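Local coordinates for protein azurocidin (Homo sapiens, PDB 1A7S) that binds heparin and kills Gram-negative bacteria as a neutrophil granule protein built like a serine protease, and also attracts monocytes and fibroblasts, at residues T38-F43 with D89-Q94; C123-W128 with G175-V180. One frame throughout, in Å; residues are numbered along the deposited sequence.

Contact 1 (T38-F43 with D89-Q94). With EOH (ethanol), chain Q.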
ATOM      1  N   THR A  38      -1.427  -4.177  -3.558  1.00  7.24           N
ATOM      2  CA  THR A  38      -0.359  -4.293  -2.581  1.00  6.94           C
ATOM      3  C   THR A  38       0.952  -4.576  -3.333  1.00  6.85           C
ATOM      4  O   THR A  38       1.019  -4.404  -4.563  1.00  7.64           O
ATOM      5  CB  THR A  38      -0.688  -5.386  -1.555  1.00  8.05           C
ATOM      6  OG1 THR A  38       0.242  -5.398  -0.489  1.00  7.71           O
ATOM      7  CG2 THR A  38      -0.835  -6.737  -2.132  1.00  8.44           C
ATOM      8  N   ALA A  39       1.991  -4.877  -2.566  1.00  7.08           N
ATOM      9  CA  ALA A  39       3.302  -5.191  -3.134  1.00  7.36           C
ATOM     10  C   ALA A  39       3.449  -6.671  -3.287  1.00  7.46           C
ATOM     11  O   ALA A  39       3.142  -7.464  -2.386  1.00  8.25           O
ATOM     12  CB  ALA A  39       4.392  -4.631  -2.213  1.00  8.24           C
ATOM     13  N   ALA A  40       4.033  -7.098  -4.424  1.00  8.18           N
ATOM     14  CA  ALA A  40       4.408  -8.496  -4.610  1.00  8.68           C
ATOM     15  C   ALA A  40       5.449  -8.968  -3.603  1.00  8.59           C
ATOM     16  O   ALA A  40       5.454 -10.168  -3.226  1.00  9.78           O
ATOM     17  CB  ALA A  40       4.868  -8.777  -6.027  1.00  9.18           C
ATOM     18  N   SER A  41       6.283  -8.056  -3.149  1.00  8.73           N
ATOM     19  CA  SER A  41       7.303  -8.398  -2.170  1.00  9.84           C
ATOM     20  C   SER A  41       6.681  -8.810  -0.820  1.00 10.05           C
ATOM     21  O   SER A  41       7.420  -9.367   0.001  1.00 14.10           O
ATOM     22  CB  SER A  41       8.240  -7.213  -1.957  1.00 10.41           C
ATOM     23  OG  SER A  41       7.521  -6.041  -1.594  1.00 10.43           O
ATOM     24  N   CYS A  42       5.417  -8.598  -0.615  1.00  9.49           N
ATOM     25  CA  CYS A  42       4.705  -9.061   0.591  1.00 10.76           C
ATOM     26  C   CYS A  42       4.379 -10.551   0.558  1.00 13.09           C
ATOM     27  O   CYS A  42       4.001 -11.122   1.547  1.00 17.27           O
ATOM     28  CB  CYS A  42       3.424  -8.289   0.752  1.00  9.86           C
ATOM     29  SG  CYS A  42       3.617  -6.561   1.200  1.00 10.17           S
ATOM     30  N   PHE A  43       4.574 -11.168  -0.589  1.00 14.35           N
ATOM     31  CA  PHE A  43       4.273 -12.590  -0.752  1.00 19.41           C
ATOM     32  C   PHE A  43       5.587 -13.272  -1.248  1.00 23.73           C
ATOM     33  O   PHE A  43       5.478 -13.914  -2.293  1.00 35.18           O
ATOM     34  CB  PHE A  43       3.129 -12.699  -1.764  1.00 18.50           C
ATOM     35  CG  PHE A  43       1.854 -12.059  -1.170  1.00 16.67           C
ATOM     36  CD1 PHE A  43       1.031 -12.839  -0.365  1.00 18.60           C
ATOM     37  CD2 PHE A  43       1.535 -10.756  -1.361  1.00 14.66           C
ATOM     38  CE1 PHE A  43      -0.090 -12.297   0.229  1.00 18.43           C
ATOM     39  CE2 PHE A  43       0.396 -10.204  -0.762  1.00 15.63           C
ATOM     40  CZ  PHE A  43      -0.393 -10.949   0.047  1.00 16.29           C
ATOM     41  N   ASP A  89       7.108  -4.275  -8.453  1.00 10.24           N
ATOM     42  CA  ASP A  89       6.679  -4.723  -7.131  1.00  8.87           C
ATOM     43  C   ASP A  89       5.237  -4.353  -6.872  1.00  8.17           C
ATOM     44  O   ASP A  89       4.908  -3.396  -6.195  1.00  9.26           O
ATOM     45  CB  ASP A  89       7.609  -4.185  -6.056  1.00  9.80           C
ATOM     46  CG  ASP A  89       7.330  -4.845  -4.693  1.00 10.05           C
ATOM     47  OD1 ASP A  89       6.483  -5.771  -4.680  1.00  8.92           O
ATOM     48  OD2 ASP A  89       7.981  -4.465  -3.729  1.00  9.43           O
ATOM     49  N   LEU A  90       4.350  -5.170  -7.430  1.00  8.78           N
ATOM     50  CA  LEU A  90       2.938  -4.843  -7.514  1.00  9.12           C
ATOM     51  C   LEU A  90       2.149  -6.164  -7.579  1.00  8.60           C
ATOM     52  O   LEU A  90       2.451  -7.059  -8.356  1.00 10.64           O
ATOM     53  CB  LEU A  90       2.647  -3.990  -8.695  1.00 11.56           C
ATOM     54  CG  LEU A  90       1.131  -3.637  -8.975  1.00 14.64           C
ATOM     55  CD1 LEU A  90       0.726  -2.729  -7.940  1.00 16.98           C
ATOM     56  CD2 LEU A  90       1.036  -3.053 -10.393  1.00 17.96           C
ATOM     57  N   MET A  91       1.140  -6.264  -6.714  1.00  8.58           N
ATOM     58  CA  MET A  91       0.304  -7.449  -6.675  1.00  9.10           C
ATOM     59  C   MET A  91      -1.128  -7.031  -6.498  1.00  7.94           C
ATOM     60  O   MET A  91      -1.378  -6.152  -5.657  1.00  9.25           O
ATOM     61  CB  MET A  91       0.760  -8.390  -5.568  1.00 10.56           C
ATOM     62  CG  MET A  91      -0.063  -9.708  -5.585  1.00 12.37           C
ATOM     63  SD  MET A  91       0.681 -10.981  -4.791  0.50 14.12           S
ATOM     64  CE  MET A  91       2.163 -11.380  -5.686  0.50 14.40           C
ATOM     65  N   LEU A  92      -2.037  -7.642  -7.204  1.00  7.59           N
ATOM     66  CA  LEU A  92      -3.457  -7.444  -7.014  1.00  6.98           C
ATOM     67  C   LEU A  92      -4.038  -8.705  -6.376  1.00  7.44           C
ATOM     68  O   LEU A  92      -3.823  -9.802  -6.873  1.00  8.64           O
ATOM     69  CB  LEU A  92      -4.157  -7.155  -8.364  1.00  8.74           C
ATOM     70  CG  LEU A  92      -3.616  -5.924  -9.081  1.00 13.34           C
ATOM     71  CD1 LEU A  92      -4.524  -5.622 -10.313  1.00 18.01           C
ATOM     72  CD2 LEU A  92      -3.487  -4.706  -8.249  1.00 13.08           C
ATOM     73  N   LEU A  93      -4.798  -8.458  -5.329  1.00  7.60           N
ATOM     74  CA  LEU A  93      -5.464  -9.546  -4.579  1.00  8.27           C
ATOM     75  C   LEU A  93      -6.963  -9.449  -4.904  1.00  8.32           C
ATOM     76  O   LEU A  93      -7.605  -8.462  -4.637  1.00  8.95           O
ATOM     77  CB  LEU A  93      -5.254  -9.320  -3.090  1.00  8.50           C
ATOM     78  CG  LEU A  93      -3.842  -9.128  -2.554  1.00  9.40           C
ATOM     79  CD1 LEU A  93      -3.814  -8.886  -1.071  1.00  9.95           C
ATOM     80  CD2 LEU A  93      -2.949 -10.276  -2.960  1.00 11.22           C
ATOM     81  N   GLN A  94      -7.452 -10.546  -5.486  1.00  8.46           N
ATOM     82  CA  GLN A  94      -8.917 -10.617  -5.730  1.00  8.74           C
ATOM     83  C   GLN A  94      -9.543 -11.101  -4.415  1.00  8.71           C
ATOM     84  O   GLN A  94      -9.153 -12.193  -3.942  1.00 10.14           O
ATOM     85  CB  GLN A  94      -9.247 -11.533  -6.861  1.00 10.91           C
ATOM     86  CG  GLN A  94     -10.730 -11.601  -7.173  1.00 12.70           C
ATOM     87  CD  GLN A  94     -11.125 -12.359  -8.375  1.00 15.37           C
ATOM     88  OE1 GLN A  94     -10.395 -12.303  -9.399  1.00 15.10           O
ATOM     89  NE2 GLN A  94     -12.335 -12.903  -8.352  1.00 19.36           N
TER
HETATM   90  C1  EOH Q 429     -15.217 -13.511  -9.589  1.00 50.19           C
HETATM   91  C2  EOH Q 429     -16.230 -12.821 -10.504  1.00 49.90           C
HETATM   92  O   EOH Q 429     -14.107 -14.052 -10.360  1.00 42.02           O
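Ser41 and Asp89 meet through two hydrogen bonds to one carboxylate. Ser41 OG donates to the syn lone pair of Asp89 OD2 at 2.7 Å, while Ser41 N reaches Asp89 OD1 at 2.8 Å, also on the syn side but 22° out of the carboxylate plane. The two bonds fix the rotation of the carboxylate, which lies buried beside the 3-10 turn 40-42; Ser190 OG is a further partner of OD2. In trypsin-like enzymes the corresponding positions carry the histidine and aspartate of the catalytic triad, so here a serine occupies the place of the histidine.

The tight part continues into Thr38 and Met91, an antiparallel hydrogen-bonded pair with Thr38 N to Met91 O at 2.9 Å and Met91 N to Thr38 O at 2.8 Å. With its hydroxyl turned to Gly27 O (chi1 -172°), Thr38 presents CG2 to Leu93 CD1 at 3.8 Å. Ala40 CB lies close to the Met91 methyl.

On the looser side, the partly exposed Phe43 ring is met obliquely by sulfur. Met91 has two conformers; in one of them SD lies 4.3 Å from the Phe43 ring centroid, so this Met-aromatic contact may not be permanent. Leu93 CD2 adds a methyl 4.0 Å from Phe43 CE2. Further out, the extended Gln94 chain ends in NE2, bonded to an ethanol.

Strand 91-95 runs between strands 35-38 and 69-77 of the six-stranded barrel; Met76 packs on Phe43, Met91 and Leu93, while Leu90 and Leu92 lie against Trp212 of helix 210-218.

Contact 2 (C123-W128 with G175-V180); sequences CQVAGW and GGTPLV. With EOH (ethanol), chain G.
In the second beta barrel of the chymotrypsin fold, Gln124 and Val180 pair strand 122-127 with strand 178-181, which follows the loop that carries the nucleophile in active relatives; Gly175 holds the place of that serine. The pair is antiparallel and hydrogen-bonded, with Gln124 N to Val180 O and Val180 N to Gln124 O both at 3.0 Å, the second nearly straight at 173°.

The short strand segments are twisted against each other, their directions 149° apart. Beyond the bonded pair, Ala126 N and Pro178 O stand 4.5 Å from each other, too far for a direct bond, and an ethanol, probably from the crystallisation liquor, bridges them. Its hydroxyl accepts from Ala126 N at 2.9 Å and donates to Pro178 O, so both buried backbone groups are satisfied where the strands part. The ethyl tail lies over Val180 CG2.

On the other face, the apolar side chains fill in around the strands. Leu179, with CG anti to the backbone N (chi1 175°), brings CD1 within 3.6 Å of Cys123 CB. Cys123 is itself tied to Cys181 by a disulfide, which joins the same two strands covalently. Val125 CG2 meets Thr177 CG2 at 3.5 Å, the two side chains crossing at about a right angle, and Phe203 of strand 201-205 covers both Val125 and Leu179.

Where the segment 175-180 leaves the loop, a side chain takes over from backbone pairing. Before the strand begins at Pro178, Thr177 turns toward strand 122-127, and its hydroxyl OG1 donates to Ala126 O at 2.7 Å, almost in line with the carbonyl bond.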
ATOM      1  N   CYS A 123       2.755  14.475  -0.895  1.00  9.88           N
ATOM      2  CA  CYS A 123       1.966  13.262  -0.784  1.00  8.39           C
ATOM      3  C   CYS A 123       1.859  12.881   0.719  1.00  8.68           C
ATOM      4  O   CYS A 123       2.457  13.513   1.581  1.00  9.86           O
ATOM      5  CB  CYS A 123       2.690  12.139  -1.540  1.00  9.41           C
ATOM      6  SG  CYS A 123       3.140  12.477  -3.238  1.00 11.44           S
ATOM      7  N   GLN A 124       1.116  11.821   0.970  1.00  7.83           N
ATOM      8  CA  GLN A 124       1.069  11.183   2.278  1.00  8.13           C
ATOM      9  C   GLN A 124       1.188   9.657   2.100  1.00  7.70           C
ATOM     10  O   GLN A 124       0.821   9.129   1.080  1.00  8.71           O
ATOM     11  CB  GLN A 124      -0.228  11.475   3.046  1.00  8.31           C
ATOM     12  CG  GLN A 124      -0.375  12.929   3.428  1.00  9.94           C
ATOM     13  CD  GLN A 124      -1.518  13.269   4.302  1.00 10.29           C
ATOM     14  OE1 GLN A 124      -1.382  14.181   5.206  1.00 15.11           O
ATOM     15  NE2 GLN A 124      -2.615  12.654   4.204  1.00  9.46           N
ATOM     16  N   VAL A 125       1.700   9.046   3.166  1.00  7.67           N
ATOM     17  CA  VAL A 125       1.717   7.612   3.294  1.00  7.64           C
ATOM     18  C   VAL A 125       1.234   7.245   4.672  1.00  7.28           C
ATOM     19  O   VAL A 125       1.673   7.935   5.666  1.00  9.16           O
ATOM     20  CB  VAL A 125       3.070   7.000   2.905  1.00  8.87           C
ATOM     21  CG1 VAL A 125       4.232   7.508   3.657  1.00 11.86           C
ATOM     22  CG2 VAL A 125       2.955   5.509   2.848  1.00 11.20           C
ATOM     23  N   ALA A 126       0.408   6.292   4.839  1.00  7.04           N
ATOM     24  CA  ALA A 126      -0.171   5.831   6.075  1.00  7.14           C
ATOM     25  C   ALA A 126      -0.008   4.313   6.193  1.00  7.89           C
ATOM     26  O   ALA A 126      -0.025   3.577   5.221  1.00  9.65           O
ATOM     27  CB  ALA A 126      -1.630   6.229   6.171  1.00  8.40           C
ATOM     28  N   GLY A 127       0.012   3.824   7.432  1.00  7.36           N
ATOM     29  CA  GLY A 127       0.114   2.429   7.681  1.00  8.05           C
ATOM     30  C   GLY A 127       0.260   2.084   9.133  1.00  6.91           C
ATOM     31  O   GLY A 127       0.367   2.984   9.983  1.00  7.41           O
ATOM     32  N   TRP A 128       0.295   0.793   9.409  1.00  6.78           N
ATOM     33  CA  TRP A 128       0.403   0.255  10.756  1.00  6.94           C
ATOM     34  C   TRP A 128       1.831  -0.202  11.059  1.00  7.58           C
ATOM     35  O   TRP A 128       2.062  -0.913  12.058  1.00  8.22           O
ATOM     36  CB  TRP A 128      -0.572  -0.864  10.979  1.00  7.13           C
ATOM     37  CG  TRP A 128      -2.018  -0.496  11.071  1.00  7.21           C
ATOM     38  CD1 TRP A 128      -2.648  -0.128  12.232  1.00  7.76           C
ATOM     39  CD2 TRP A 128      -3.008  -0.470  10.056  1.00  7.69           C
ATOM     40  NE1 TRP A 128      -3.974   0.104  11.987  1.00  7.71           N
ATOM     41  CE2 TRP A 128      -4.230  -0.095  10.666  1.00  7.71           C
ATOM     42  CE3 TRP A 128      -2.988  -0.713   8.668  1.00  8.03           C
ATOM     43  CZ2 TRP A 128      -5.406   0.038   9.938  1.00  8.53           C
ATOM     44  CZ3 TRP A 128      -4.177  -0.612   7.968  1.00  9.40           C
ATOM     45  CH2 TRP A 128      -5.362  -0.244   8.623  1.00  8.91           C
ATOM     46  N   GLY A 175       4.960  -2.286   3.950  1.00  8.36           N
ATOM     47  CA  GLY A 175       5.053  -2.738   2.549  1.00  8.51           C
ATOM     48  C   GLY A 175       3.685  -2.898   1.972  1.00  7.19           C
ATOM     49  O   GLY A 175       2.757  -3.354   2.621  1.00  8.23           O
ATOM     50  N   GLY A 176       3.525  -2.479   0.713  1.00  7.11           N
ATOM     51  CA  GLY A 176       2.265  -2.534   0.077  1.00  6.93           C
ATOM     52  C   GLY A 176       1.326  -1.407   0.272  1.00  6.61           C
ATOM     53  O   GLY A 176       0.347  -1.228  -0.477  1.00  7.63           O
ATOM     54  N   THR A 177       1.531  -0.569   1.292  1.00  7.26           N
ATOM     55  CA  THR A 177       0.625   0.547   1.529  1.00  7.22           C
ATOM     56  C   THR A 177       0.748   1.616   0.474  1.00  6.74           C
ATOM     57  O   THR A 177       1.828   1.805  -0.113  1.00  7.50           O
ATOM     58  CB  THR A 177       0.845   1.093   2.985  1.00  7.77           C
ATOM     59  OG1 THR A 177      -0.391   1.563   3.478  1.00  8.36           O
ATOM     60  CG2 THR A 177       1.897   2.168   3.029  1.00  8.94           C
ATOM     61  N   PRO A 178      -0.301   2.333   0.128  1.00  6.89           N
ATOM     62  CA  PRO A 178      -0.244   3.260  -0.988  1.00  6.86           C
ATOM     63  C   PRO A 178       0.393   4.598  -0.608  1.00  6.65           C
ATOM     64  O   PRO A 178       0.265   5.120   0.482  1.00  8.11           O
ATOM     65  CB  PRO A 178      -1.724   3.448  -1.336  1.00  7.09           C
ATOM     66  CG  PRO A 178      -2.444   3.273  -0.027  1.00  7.24           C
ATOM     67  CD  PRO A 178      -1.684   2.157   0.661  1.00  8.31           C
ATOM     68  N   LEU A 179       1.006   5.163  -1.611  1.00  7.15           N
ATOM     69  CA  LEU A 179       1.452   6.578  -1.605  1.00  7.14           C
ATOM     70  C   LEU A 179       0.332   7.359  -2.317  1.00  6.59           C
ATOM     71  O   LEU A 179       0.039   7.044  -3.478  1.00  8.05           O
ATOM     72  CB  LEU A 179       2.775   6.711  -2.410  1.00  7.53           C
ATOM     73  CG  LEU A 179       3.243   8.181  -2.544  1.00  8.34           C
ATOM     74  CD1 LEU A 179       3.734   8.688  -1.207  1.00  8.71           C
ATOM     75  CD2 LEU A 179       4.347   8.267  -3.601  1.00  9.07           C
ATOM     76  N   VAL A 180      -0.273   8.340  -1.620  1.00  7.20           N
ATOM     77  CA  VAL A 180      -1.347   9.103  -2.162  1.00  7.31           C
ATOM     78  C   VAL A 180      -0.874  10.535  -2.437  1.00  7.54           C
ATOM     79  O   VAL A 180      -0.432  11.204  -1.532  1.00  8.78           O
ATOM     80  CB  VAL A 180      -2.569   9.142  -1.228  1.00  8.72           C
ATOM     81  CG1 VAL A 180      -3.643   9.968  -1.823  1.00 10.53           C
ATOM     82  CG2 VAL A 180      -3.042   7.680  -1.006  1.00 10.70           C
TER
HETATM   83  C1  EOH G 419      -2.321   6.404   2.379  1.00 15.26           C
HETATM   84  C2  EOH G 419      -2.001   7.844   2.479  1.00 11.26           C
HETATM   85  O   EOH G 419      -1.258   5.428   2.682  1.00  9.49           O

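Both contacts are buried, one in each barrel of the chymotrypsin fold, and their centres lie 14 Å apart. They meet where the barrels face each other: Thr38 OG1 packs on Gly176 CA at 3.6 Å, and Cys42 SG lies equally close to Gly175 O. Together they hold the three positions that form the catalytic triad in active relatives. Each contains one hydrogen-bonded antiparallel pair. Contact 1 extends it with the turn 40-42, a carboxylate gripped by a serine and an oblique Met-aromatic contact at the partly exposed Phe43. Contact 2, nearer the centre of the chain, has no ionic group and extends its pair with the Thr177 hydroxyl, aliphatic packing and a bound ethanol.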